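Local coordinates for probable TonB-dependent siderophore receptor PiuA (Acinetobacter baumannii, PDB 5FP1), which probably binds iron-chelating siderophores at the outer membrane, possibly including ferric enterobactin, for the first step of TonB-dependent iron uptake, at residues 187-192 with 229-234; 692-697 with 701-706. One frame throughout, in Å; residues are numbered along the deposited sequence.

Contact 1. Residues 187-192 with 229-234; sequences NEKAGQ and KPDSGI
Asp231 holds out its carboxylate to two side chains of 187-192, Lys189 and Gln192, and gives each a different oxygen. Lys189 makes a salt bridge at OD2, its NZ lying 2.6 Å from Asp231 OD2 on the syn side and somewhat out of the carboxylate plane. The lysine chain is fully extended, CG anti to the backbone N (chi1 -175°), which carries the ammonium group away from its own turn and brings it across the aspartate at about a right angle. That ammonium group has a second acceptor, the carbonyl oxygen of Glu704.

Gln192 takes the other oxygen. Its NE2 donates to Asp231 OD1 over 3.0 Å in a nearly straight bond, and the acceptor lies almost in the plane of the amide. The amide and carboxylate planes are nevertheless steeply inclined, at 73°. The amide is gripped at both ends, since Gln192 OE1 accepts from the backbone N of Ala196. Asp231 OD1 also receives the backbone N of Ser232 at 2.7 Å, from the face of the carboxylate opposite to Gln192 NE2. Three donors thus fix the rotation of the carboxylate and would be expected to favour its charged form.

The two donor side chains start from the ends of a type II turn, Lys189 to Gln192, closed by a backbone bond from Gln192 N to Lys189 O, with Gly191 at positive phi. Such a buttressed salt bridge ties together two connections of a TonB-dependent receptor beta-barrel: the turn after strand 177-188 and the loop between strands 215-226 and 234-238.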
ATOM      1  N   ASN A 187       9.563  15.258  10.284  1.00 19.53           N
ATOM      2  CA  ASN A 187      10.725  14.474  10.662  1.00 17.43           C
ATOM      3  C   ASN A 187      11.740  14.456   9.536  1.00 20.73           C
ATOM      4  O   ASN A 187      11.380  14.561   8.353  1.00 18.51           O
ATOM      5  CB  ASN A 187      10.343  13.031  11.061  1.00 19.93           C
ATOM      6  CG  ASN A 187      10.008  12.139   9.864  1.00 22.10           C
ATOM      7  OD1 ASN A 187       8.905  12.208   9.323  1.00 21.04           O
ATOM      8  ND2 ASN A 187      10.940  11.273   9.485  1.00 19.97           N
ATOM      9  N   GLU A 188      13.005  14.323   9.907  1.00 17.60           N
ATOM     10  CA  GLU A 188      14.057  13.976   8.963  1.00 19.85           C
ATOM     11  C   GLU A 188      14.149  12.472   8.941  1.00 20.10           C
ATOM     12  O   GLU A 188      13.896  11.826   9.951  1.00 20.05           O
ATOM     13  CB  GLU A 188      15.401  14.545   9.404  1.00 22.39           C
ATOM     14  CG  GLU A 188      15.427  16.050   9.420  1.00 26.27           C
ATOM     15  CD  GLU A 188      16.716  16.582  10.027  1.00 33.46           C
ATOM     16  OE1 GLU A 188      17.672  15.793  10.252  1.00 36.39           O
ATOM     17  OE2 GLU A 188      16.752  17.796  10.264  1.00 35.50           O
ATOM     18  N   LYS A 189      14.504  11.904   7.792  1.00 20.83           N
ATOM     19  CA  LYS A 189      14.696  10.468   7.709  1.00 19.48           C
ATOM     20  C   LYS A 189      15.804  10.086   8.692  1.00 21.08           C
ATOM     21  O   LYS A 189      16.916  10.631   8.647  1.00 20.53           O
ATOM     22  CB  LYS A 189      15.068  10.040   6.299  1.00 20.87           C
ATOM     23  CG  LYS A 189      15.160   8.542   6.151  1.00 21.25           C
ATOM     24  CD  LYS A 189      15.598   8.158   4.747  1.00 24.36           C
ATOM     25  CE  LYS A 189      15.650   6.635   4.587  1.00 22.55           C
ATOM     26  NZ  LYS A 189      16.331   6.223   3.326  1.00 24.63           N
ATOM     27  N   ALA A 190      15.516   9.126   9.551  1.00 20.57           N
ATOM     28  CA  ALA A 190      16.419   8.814  10.662  1.00 23.96           C
ATOM     29  C   ALA A 190      17.737   8.248  10.163  1.00 21.74           C
ATOM     30  O   ALA A 190      17.762   7.323   9.328  1.00 21.13           O
ATOM     31  CB  ALA A 190      15.755   7.803  11.597  1.00 26.34           C
ATOM     32  N   GLY A 191      18.830   8.832  10.638  1.00 23.16           N
ATOM     33  CA  GLY A 191      20.172   8.364  10.300  1.00 23.66           C
ATOM     34  C   GLY A 191      20.707   8.897   8.996  1.00 23.72           C
ATOM     35  O   GLY A 191      21.855   8.638   8.629  1.00 21.50           O
ATOM     36  N   GLN A 192      19.891   9.655   8.285  1.00 23.04           N
ATOM     37  CA  GLN A 192      20.295  10.199   6.976  1.00 23.76           C
ATOM     38  C   GLN A 192      20.478  11.718   7.041  1.00 30.44           C
ATOM     39  O   GLN A 192      19.583  12.467   6.631  1.00 34.88           O
ATOM     40  CB  GLN A 192      19.214   9.883   5.931  1.00 23.74           C
ATOM     41  CG  GLN A 192      19.644  10.034   4.487  1.00 28.11           C
ATOM     42  CD  GLN A 192      18.480   9.950   3.529  1.00 21.93           C
ATOM     43  OE1 GLN A 192      17.568  10.776   3.579  1.00 23.16           O
ATOM     44  NE2 GLN A 192      18.517   8.977   2.631  1.00 23.65           N
ATOM     45  N   LYS A 229      11.284  16.977   1.235  1.00 17.85           N
ATOM     46  CA  LYS A 229      12.481  16.809   0.415  1.00 19.01           C
ATOM     47  C   LYS A 229      12.584  15.272   0.233  1.00 17.36           C
ATOM     48  O   LYS A 229      12.834  14.571   1.181  1.00 17.62           O
ATOM     49  CB  LYS A 229      13.725  17.374   1.108  1.00 20.24           C
ATOM     50  CG  LYS A 229      13.742  18.895   1.268  1.00 24.45           C
ATOM     51  CD  LYS A 229      13.640  19.534  -0.113  1.00 28.71           C
ATOM     52  CE  LYS A 229      13.814  21.054  -0.142  1.00 32.51           C
ATOM     53  NZ  LYS A 229      13.755  21.497  -1.571  1.00 30.97           N
ATOM     54  N   PRO A 230      12.336  14.764  -0.984  1.00 17.43           N
ATOM     55  CA  PRO A 230      12.097  13.325  -1.146  1.00 17.13           C
ATOM     56  C   PRO A 230      13.367  12.488  -1.107  1.00 16.15           C
ATOM     57  O   PRO A 230      14.458  12.950  -1.458  1.00 18.52           O
ATOM     58  CB  PRO A 230      11.444  13.235  -2.540  1.00 17.15           C
ATOM     59  CG  PRO A 230      12.011  14.403  -3.283  1.00 16.46           C
ATOM     60  CD  PRO A 230      12.123  15.501  -2.246  1.00 16.98           C
ATOM     61  N   ASP A 231      13.224  11.249  -0.686  1.00 14.81           N
ATOM     62  CA  ASP A 231      14.337  10.344  -0.637  1.00 17.66           C
ATOM     63  C   ASP A 231      14.849   9.991  -2.011  1.00 15.95           C
ATOM     64  O   ASP A 231      14.151  10.134  -3.034  1.00 17.25           O
ATOM     65  CB  ASP A 231      13.948   9.071   0.124  1.00 20.24           C
ATOM     66  CG  ASP A 231      15.163   8.361   0.745  1.00 21.46           C
ATOM     67  OD1 ASP A 231      16.309   8.853   0.609  1.00 20.51           O
ATOM     68  OD2 ASP A 231      14.942   7.306   1.353  1.00 25.14           O
ATOM     69  N   SER A 232      16.102   9.571  -2.016  1.00 17.05           N
ATOM     70  CA  SER A 232      16.763   9.011  -3.163  1.00 17.36           C
ATOM     71  C   SER A 232      16.936   7.526  -2.838  1.00 19.24           C
ATOM     72  O   SER A 232      16.072   6.892  -2.216  1.00 23.59           O
ATOM     73  CB  SER A 232      18.112   9.711  -3.393  1.00 17.21           C
ATOM     74  OG  SER A 232      18.772   9.258  -4.577  1.00 16.94           O
ATOM     75  N   GLY A 233      18.046   6.955  -3.240  1.00 15.51           N
ATOM     76  CA  GLY A 233      18.325   5.568  -2.932  1.00 14.54           C
ATOM     77  C   GLY A 233      19.814   5.296  -3.019  1.00 15.67           C
ATOM     78  O   GLY A 233      20.604   6.236  -3.124  1.00 16.98           O
ATOM     79  N   ILE A 234      20.178   4.016  -2.980  1.00 14.41           N
ATOM     80  CA  ILE A 234      21.572   3.575  -3.082  1.00 17.40           C
ATOM     81  C   ILE A 234      21.718   2.767  -4.369  1.00 17.52           C
ATOM     82  O   ILE A 234      20.920   1.830  -4.633  1.00 17.41           O
ATOM     83  CB  ILE A 234      22.001   2.754  -1.861  1.00 16.73           C
ATOM     84  CG1 ILE A 234      21.737   3.521  -0.570  1.00 17.29           C
ATOM     85  CG2 ILE A 234      23.467   2.328  -1.976  1.00 17.04           C
ATOM     86  CD1 ILE A 234      22.473   4.852  -0.447  1.00 19.39           C
TER

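Contact 2. Residues 692-697 with 701-706; sequences YFTKAY and YATEAE
The Tyr692 ring carries Ala705 CB over one face, a CH-pi contact with the methyl 3.4 Å from the ring centroid and displaced toward CZ; the ring also stacks with that of Tyr663. Placing CG between the backbone N and the carbonyl carbon (chi1 70°) folds the ring back over the alanine, while Tyr692 OH is hydrogen-bonded to Arg665 NH1. Next to the turn of the hairpin, Tyr697 CB lies over one face of the Tyr701 ring, 4.0 Å from Tyr701 CE1. The Phe693 ring meets Ala702 CB and the backbone of Glu704 obliquely.

Four backbone hydrogen bonds join the two segments: Ala705 N to Tyr692 O at 2.7 Å, Thr694 N to Thr703 O, Thr703 N to Lys695 O, and Tyr697 N to Tyr701 O. A beta bulge shifts the register by one between Phe693 and Lys695, where the chain turns a corner at Thr694. Beyond it, the aliphatic part of Lys695 lies across Thr703, with CD 3.5 Å from Thr703 OG1. A water links Tyr692 N to Ala705 O.

This antiparallel hairpin forms a small three-stranded sheet with strand 234-238, which pairs with the other side of strand 701-704; Val660 of strand 659-673 touches Phe693 and Ala702.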
ATOM      1  N   TYR A 692      19.610  -1.730   6.145  1.00 20.21           N
ATOM      2  CA  TYR A 692      18.911  -2.633   5.253  1.00 17.11           C
ATOM      3  C   TYR A 692      18.063  -1.833   4.263  1.00 18.26           C
ATOM      4  O   TYR A 692      18.004  -0.587   4.328  1.00 18.61           O
ATOM      5  CB  TYR A 692      18.066  -3.662   6.044  1.00 18.38           C
ATOM      6  CG  TYR A 692      16.847  -3.124   6.760  1.00 18.44           C
ATOM      7  CD1 TYR A 692      16.962  -2.419   7.950  1.00 17.59           C
ATOM      8  CD2 TYR A 692      15.562  -3.323   6.231  1.00 19.47           C
ATOM      9  CE1 TYR A 692      15.847  -1.925   8.594  1.00 18.13           C
ATOM     10  CE2 TYR A 692      14.444  -2.821   6.855  1.00 19.74           C
ATOM     11  CZ  TYR A 692      14.584  -2.153   8.057  1.00 21.97           C
ATOM     12  OH  TYR A 692      13.467  -1.658   8.687  1.00 22.42           O
ATOM     13  N   PHE A 693      17.465  -2.568   3.324  1.00 18.09           N
ATOM     14  CA  PHE A 693      16.753  -1.999   2.198  1.00 17.40           C
ATOM     15  C   PHE A 693      15.322  -2.533   2.107  1.00 18.44           C
ATOM     16  O   PHE A 693      15.106  -3.746   2.066  1.00 17.18           O
ATOM     17  CB  PHE A 693      17.536  -2.306   0.925  1.00 18.51           C
ATOM     18  CG  PHE A 693      18.906  -1.685   0.921  1.00 16.99           C
ATOM     19  CD1 PHE A 693      19.963  -2.340   1.493  1.00 19.87           C
ATOM     20  CD2 PHE A 693      19.102  -0.397   0.430  1.00 18.78           C
ATOM     21  CE1 PHE A 693      21.196  -1.746   1.555  1.00 19.26           C
ATOM     22  CE2 PHE A 693      20.347   0.193   0.475  1.00 19.09           C
ATOM     23  CZ  PHE A 693      21.378  -0.462   1.066  1.00 17.52           C
ATOM     24  N   THR A 694      14.373  -1.602   2.044  1.00 17.76           N
ATOM     25  CA  THR A 694      12.939  -1.911   1.987  1.00 17.92           C
ATOM     26  C   THR A 694      12.358  -1.927   0.578  1.00 19.19           C
ATOM     27  O   THR A 694      11.253  -2.399   0.383  1.00 21.57           O
ATOM     28  CB  THR A 694      12.154  -0.888   2.787  1.00 20.88           C
ATOM     29  OG1 THR A 694      12.584   0.412   2.399  1.00 24.07           O
ATOM     30  CG2 THR A 694      12.392  -1.101   4.254  1.00 29.77           C
ATOM     31  N   LYS A 695      13.071  -1.397  -0.404  1.00 17.17           N
ATOM     32  CA  LYS A 695      12.577  -1.446  -1.794  1.00 16.79           C
ATOM     33  C   LYS A 695      13.740  -1.744  -2.688  1.00 20.29           C
ATOM     34  O   LYS A 695      14.829  -1.166  -2.526  1.00 21.48           O
ATOM     35  CB  LYS A 695      11.999  -0.083  -2.237  1.00 17.06           C
ATOM     36  CG  LYS A 695      11.019   0.542  -1.251  1.00 17.54           C
ATOM     37  CD  LYS A 695      10.654   1.973  -1.602  1.00 18.01           C
ATOM     38  CE  LYS A 695       9.823   2.598  -0.481  1.00 21.09           C
ATOM     39  NZ  LYS A 695       9.403   3.979  -0.854  1.00 23.94           N
ATOM     40  N   ALA A 696      13.502  -2.598  -3.661  1.00 17.81           N
ATOM     41  CA  ALA A 696      14.465  -2.899  -4.683  1.00 18.81           C
ATOM     42  C   ALA A 696      13.806  -2.579  -6.020  1.00 21.58           C
ATOM     43  O   ALA A 696      12.818  -3.213  -6.388  1.00 21.68           O
ATOM     44  CB  ALA A 696      14.870  -4.345  -4.594  1.00 19.24           C
ATOM     45  N   TYR A 697      14.313  -1.558  -6.729  1.00 19.20           N
ATOM     46  CA  TYR A 697      13.782  -1.270  -8.054  1.00 18.70           C
ATOM     47  C   TYR A 697      14.334  -2.249  -9.085  1.00 20.62           C
ATOM     48  O   TYR A 697      15.405  -2.841  -8.886  1.00 19.90           O
ATOM     49  CB  TYR A 697      13.989   0.203  -8.471  1.00 20.27           C
ATOM     50  CG  TYR A 697      13.104   0.523  -9.643  1.00 24.47           C
ATOM     51  CD1 TYR A 697      11.718   0.484  -9.509  1.00 26.26           C
ATOM     52  CD2 TYR A 697      13.635   0.760 -10.914  1.00 26.34           C
ATOM     53  CE1 TYR A 697      10.888   0.703 -10.595  1.00 27.44           C
ATOM     54  CE2 TYR A 697      12.812   0.992 -12.000  1.00 23.01           C
ATOM     55  CZ  TYR A 697      11.442   0.956 -11.830  1.00 30.78           C
ATOM     56  OH  TYR A 697      10.599   1.175 -12.887  1.00 31.33           O
ATOM     57  N   TYR A 701      18.689   1.187  -8.557  1.00 15.76           N
ATOM     58  CA  TYR A 701      18.830   1.491  -7.139  1.00 14.52           C
ATOM     59  C   TYR A 701      17.883   0.731  -6.248  1.00 15.92           C
ATOM     60  O   TYR A 701      16.883   0.132  -6.694  1.00 16.36           O
ATOM     61  CB  TYR A 701      18.650   2.997  -6.890  1.00 16.46           C
ATOM     62  CG  TYR A 701      17.205   3.427  -6.866  1.00 17.02           C
ATOM     63  CD1 TYR A 701      16.512   3.705  -8.040  1.00 19.98           C
ATOM     64  CD2 TYR A 701      16.521   3.533  -5.664  1.00 19.51           C
ATOM     65  CE1 TYR A 701      15.158   4.047  -8.016  1.00 19.32           C
ATOM     66  CE2 TYR A 701      15.205   3.930  -5.624  1.00 20.23           C
ATOM     67  CZ  TYR A 701      14.517   4.189  -6.796  1.00 20.17           C
ATOM     68  OH  TYR A 701      13.182   4.567  -6.708  1.00 21.03           O
ATOM     69  N   ALA A 702      18.226   0.753  -4.969  1.00 14.68           N
ATOM     70  CA  ALA A 702      17.367   0.277  -3.898  1.00 16.72           C
ATOM     71  C   ALA A 702      17.205   1.352  -2.841  1.00 18.87           C
ATOM     72  O   ALA A 702      18.052   2.231  -2.692  1.00 18.19           O
ATOM     73  CB  ALA A 702      17.943  -0.956  -3.271  1.00 16.27           C
ATOM     74  N   THR A 703      16.135   1.263  -2.064  1.00 16.35           N
ATOM     75  CA  THR A 703      15.831   2.278  -1.076  1.00 14.69           C
ATOM     76  C   THR A 703      16.281   1.771   0.276  1.00 16.26           C
ATOM     77  O   THR A 703      15.871   0.693   0.715  1.00 15.58           O
ATOM     78  CB  THR A 703      14.313   2.566  -1.019  1.00 17.44           C
ATOM     79  OG1 THR A 703      13.879   3.041  -2.296  1.00 17.57           O
ATOM     80  CG2 THR A 703      13.956   3.598   0.035  1.00 19.70           C
ATOM     81  N   GLU A 704      17.114   2.560   0.943  1.00 14.56           N
ATOM     82  CA  GLU A 704      17.551   2.250   2.293  1.00 16.42           C
ATOM     83  C   GLU A 704      16.475   2.518   3.337  1.00 14.76           C
ATOM     84  O   GLU A 704      15.772   3.534   3.317  1.00 17.08           O
ATOM     85  CB  GLU A 704      18.847   3.038   2.608  1.00 19.26           C
ATOM     86  CG  GLU A 704      19.610   2.587   3.845  1.00 20.06           C
ATOM     87  CD  GLU A 704      20.920   3.368   4.036  1.00 25.94           C
ATOM     88  OE1 GLU A 704      21.411   3.989   3.061  1.00 22.74           O
ATOM     89  OE2 GLU A 704      21.451   3.363   5.159  1.00 22.70           O
ATOM     90  N   ALA A 705      16.330   1.592   4.284  1.00 15.65           N
ATOM     91  CA  ALA A 705      15.442   1.816   5.412  1.00 16.02           C
ATOM     92  C   ALA A 705      16.039   2.861   6.339  1.00 21.19           C
ATOM     93  O   ALA A 705      17.238   3.127   6.320  1.00 17.42           O
ATOM     94  CB  ALA A 705      15.213   0.513   6.172  1.00 20.49           C
ATOM     95  N   GLU A 706      15.176   3.490   7.114  1.00 19.94           N
ATOM     96  CA  GLU A 706      15.590   4.456   8.104  1.00 21.15           C
ATOM     97  C   GLU A 706      16.498   3.788   9.152  1.00 20.41           C
ATOM     98  O   GLU A 706      16.361   2.586   9.426  1.00 19.62           O
ATOM     99  CB  GLU A 706      14.353   4.989   8.821  1.00 26.10           C
ATOM    100  CG  GLU A 706      13.753   3.914   9.693  1.00 34.65           C
ATOM    101  CD  GLU A 706      12.443   4.289  10.351  1.00 58.80           C
ATOM    102  OE1 GLU A 706      11.976   5.444  10.152  1.00 61.15           O
ATOM    103  OE2 GLU A 706      11.902   3.419  11.088  1.00 60.35           O
TER
HETATM  104  O   HOH W   1      18.687   0.850   7.304  1.00 23.76           O

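In the fold
Contact 2 is the larger and more buried of the two, built from backbone pairing and ring packing within a single hairpin, whereas contact 1 is partly buried, small and wholly polar, joining connections that follow two different barrel strands. The centres of contact 1 and contact 2 are about 11 Å apart, and the two are directly bonded. Lys189 is shared by both, coupling the salt bridge of contact 1 to the hairpin, and Ile234 N meets Ala702 O at 2.8 Å. The segment 229-234 therefore belongs to both settings: it is held by a salt bridge and hydrogen bonds at Asp231, and its last residue, Ile234, opens strand 234-238, an outer strand of the three-stranded sheet.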